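Toxin secretion ATP-binding protein (Vibrio parahaemolyticus RIMD 2210633, PDB 3B79) is probably an ABC-type exporter that couples ATP hydrolysis to transport across the cell membrane, represented here by its N-terminal peptidase C39-like domain. Local coordinates at residues A[115-118]-A[119-123]. Sequence-based numbering, arbitrary orientation.
Sequences EQYT and GRYFL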
ATOM      1  N   GLU A 115     -14.697   4.849  -4.676  0.50 13.22           N
ATOM      2  CA  GLU A 115     -15.247   5.806  -3.696  0.50 13.14           C
ATOM      3  C   GLU A 115     -14.311   6.147  -2.559  0.50 13.16           C
ATOM      4  O   GLU A 115     -14.470   7.194  -1.925  0.50 13.23           O
ATOM      5  CB  GLU A 115     -16.606   5.329  -3.123  0.50 13.58           C
ATOM      6  CG  GLU A 115     -17.198   6.167  -1.941  0.50 15.61           C
ATOM      7  CD  GLU A 115     -17.657   7.597  -2.284  0.50 20.91           C
ATOM      8  OE1 GLU A 115     -17.965   7.898  -3.458  0.50 22.92           O
ATOM      9  OE2 GLU A 115     -17.722   8.409  -1.336  0.50 19.80           O
ATOM     10  N   GLN A 116     -13.390   5.246  -2.217  1.00 12.72           N
ATOM     11  CA  GLN A 116     -12.459   5.545  -1.124  1.00 12.66           C
ATOM     12  C   GLN A 116     -11.095   6.062  -1.578  1.00 11.46           C
ATOM     13  O   GLN A 116     -10.298   6.515  -0.741  1.00 12.45           O
ATOM     14  CB  GLN A 116     -12.251   4.355  -0.172  1.00 13.63           C
ATOM     15  CG  GLN A 116     -13.553   3.860   0.437  1.00 15.23           C
ATOM     16  CD  GLN A 116     -14.300   4.939   1.191  1.00 17.28           C
ATOM     17  OE1 GLN A 116     -13.695   5.782   1.867  1.00 18.83           O
ATOM     18  NE2 GLN A 116     -15.634   4.953   1.028  1.00 18.69           N
ATOM     19  N   TYR A 117     -10.762   5.905  -2.854  1.00 11.21           N
ATOM     20  CA  TYR A 117      -9.421   6.236  -3.318  1.00 11.25           C
ATOM     21  C   TYR A 117      -9.247   7.752  -3.436  1.00 12.59           C
ATOM     22  O   TYR A 117     -10.135   8.431  -3.960  1.00 14.83           O
ATOM     23  CB  TYR A 117      -9.216   5.552  -4.680  1.00 11.51           C
ATOM     24  CG  TYR A 117      -7.903   5.912  -5.348  1.00 10.71           C
ATOM     25  CD1 TYR A 117      -6.695   5.692  -4.693  1.00 10.69           C
ATOM     26  CD2 TYR A 117      -7.882   6.469  -6.622  1.00 11.26           C
ATOM     27  CE1 TYR A 117      -5.498   6.031  -5.312  1.00 10.04           C
ATOM     28  CE2 TYR A 117      -6.684   6.772  -7.233  1.00  9.90           C
ATOM     29  CZ  TYR A 117      -5.518   6.533  -6.583  1.00  9.69           C
ATOM     30  OH  TYR A 117      -4.310   6.870  -7.188  1.00 10.50           O
ATOM     31  N   THR A 118      -8.116   8.271  -2.946  1.00 12.01           N
ATOM     32  CA  THR A 118      -7.892   9.720  -2.919  1.00 13.09           C
ATOM     33  C   THR A 118      -7.334  10.282  -4.208  1.00 12.84           C
ATOM     34  O   THR A 118      -7.302  11.511  -4.366  1.00 15.10           O
ATOM     35  CB  THR A 118      -6.854  10.080  -1.841  1.00 13.71           C
ATOM     36  OG1 THR A 118      -5.592   9.461  -2.169  1.00 13.34           O
ATOM     37  CG2 THR A 118      -7.334   9.694  -0.449  1.00 16.03           C
ATOM     38  N   GLY A 119      -6.821   9.440  -5.109  1.00 11.42           N
ATOM     39  CA  GLY A 119      -6.091   9.945  -6.268  1.00 11.29           C
ATOM     40  C   GLY A 119      -4.585   9.899  -6.106  1.00 10.02           C
ATOM     41  O   GLY A 119      -3.855  10.267  -7.032  1.00 11.02           O
ATOM     42  N   ARG A 120      -4.105   9.510  -4.921  1.00 10.12           N
ATOM     43  CA  ARG A 120      -2.666   9.434  -4.641  1.00 10.05           C
ATOM     44  C   ARG A 120      -2.276   7.990  -4.350  1.00  9.68           C
ATOM     45  O   ARG A 120      -2.997   7.279  -3.624  1.00 10.13           O
ATOM     46  CB  ARG A 120      -2.319  10.306  -3.437  1.00 10.69           C
ATOM     47  CG  ARG A 120      -2.611  11.784  -3.684  1.00 12.12           C
ATOM     48  CD  ARG A 120      -2.276  12.667  -2.466  1.00 14.40           C
ATOM     49  NE  ARG A 120      -3.031  12.383  -1.239  1.00 17.09           N
ATOM     50  CZ  ARG A 120      -4.294  12.678  -0.942  1.00 22.04           C
ATOM     51  NH1 ARG A 120      -5.122  13.304  -1.811  1.00 23.62           N
ATOM     52  NH2 ARG A 120      -4.710  12.327   0.292  1.00 21.68           N
ATOM     53  N   TYR A 121      -1.139   7.550  -4.887  1.00  9.33           N
ATOM     54  CA  TYR A 121      -0.666   6.182  -4.631  1.00 10.05           C
ATOM     55  C   TYR A 121       0.855   6.188  -4.567  1.00  9.08           C
ATOM     56  O   TYR A 121       1.486   7.167  -4.978  1.00 10.40           O
ATOM     57  CB  TYR A 121      -1.168   5.217  -5.750  1.00 10.52           C
ATOM     58  CG  TYR A 121      -0.419   5.423  -7.056  1.00  9.99           C
ATOM     59  CD1 TYR A 121       0.645   4.594  -7.386  1.00 10.89           C
ATOM     60  CD2 TYR A 121      -0.787   6.454  -7.957  1.00 11.44           C
ATOM     61  CE1 TYR A 121       1.365   4.837  -8.565  1.00 12.41           C
ATOM     62  CE2 TYR A 121      -0.073   6.673  -9.123  1.00 12.61           C
ATOM     63  CZ  TYR A 121       0.977   5.861  -9.398  1.00 12.31           C
ATOM     64  OH  TYR A 121       1.702   6.095 -10.549  1.00 15.74           O
ATOM     65  N   PHE A 122       1.439   5.101  -4.052  1.00  8.65           N
ATOM     66  CA  PHE A 122       2.888   4.891  -4.088  1.00  9.48           C
ATOM     67  C   PHE A 122       3.233   3.802  -5.048  1.00  9.14           C
ATOM     68  O   PHE A 122       2.689   2.673  -4.986  1.00  9.73           O
ATOM     69  CB  PHE A 122       3.464   4.539  -2.720  1.00  9.98           C
ATOM     70  CG  PHE A 122       3.441   5.702  -1.772  1.00  9.88           C
ATOM     71  CD1 PHE A 122       4.619   6.428  -1.561  1.00 10.24           C
ATOM     72  CD2 PHE A 122       2.290   6.058  -1.056  1.00 12.39           C
ATOM     73  CE1 PHE A 122       4.628   7.505  -0.694  1.00 11.43           C
ATOM     74  CE2 PHE A 122       2.328   7.154  -0.170  1.00 12.69           C
ATOM     75  CZ  PHE A 122       3.497   7.859  -0.018  1.00 12.10           C
ATOM     76  N   LEU A 123       4.176   4.138  -5.931  0.50  9.20           N
ATOM     77  CA  LEU A 123       4.890   3.182  -6.776  0.50 10.14           C
ATOM     78  C   LEU A 123       6.023   2.572  -5.972  0.50 10.59           C
ATOM     79  O   LEU A 123       6.878   3.325  -5.485  0.50 11.19           O
ATOM     80  CB  LEU A 123       5.525   3.934  -7.961  0.50 11.18           C
ATOM     81  CG  LEU A 123       6.570   3.137  -8.762  0.50 12.76           C
ATOM     82  CD1 LEU A 123       5.944   1.954  -9.512  0.50 12.43           C
ATOM     83  CD2 LEU A 123       7.338   4.004  -9.748  0.50 14.03           C
TER
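The ring of Tyr-117 lies over the backbone of Gly-119, where the chain turns a corner between strands 117-118 and 120-126. The latter runs between strands 53-59 and 72-76 in the antiparallel sheet of the peptidase C39-like domain. This is the tight side of a local contact. Gly-119 N sits 3.3 Å above the ring plane, over its centre. Gly-119 CA makes a CH-pi contact, 3.8 Å from the centroid of the Tyr-117 ring. CG of Tyr-117 stands anti to the backbone N (chi1 175°), which carries the ring forward along the chain past the corner. Its edge then meets Tyr-121 CB, and Tyr-117 OH comes to 3.6 Å from Tyr-121 CD2. The hydroxyl of this buried residue is hydrogen-bonded to Ala-60 O. Gly-119 has a positive phi of 99°, which glycine adopts readily.

Thr-118 closes the turn with its hydroxyl. Arg-120 N donates a moderately bent bond to Thr-118 OG1 (3.1 Å, 153° at the hydrogen), forming an ST turn. The same OG1 is also bonded to Val-75 O of strand 72-76. The looser side is the Arg-120 guanidinium, in a partly exposed position. The arginine chain bends at chi3 and lays one face over Thr-118, with NH1 3.7 Å from Thr-118 CB. Ring-on-glycine packing and a threonine hydroxyl with two hydrogen bonds thus help hold the corner. Backbone bonds to Val-75 and Ala-60 join in, and the long, weak ion pair of Arg-120 with Glu-57 probably adds little.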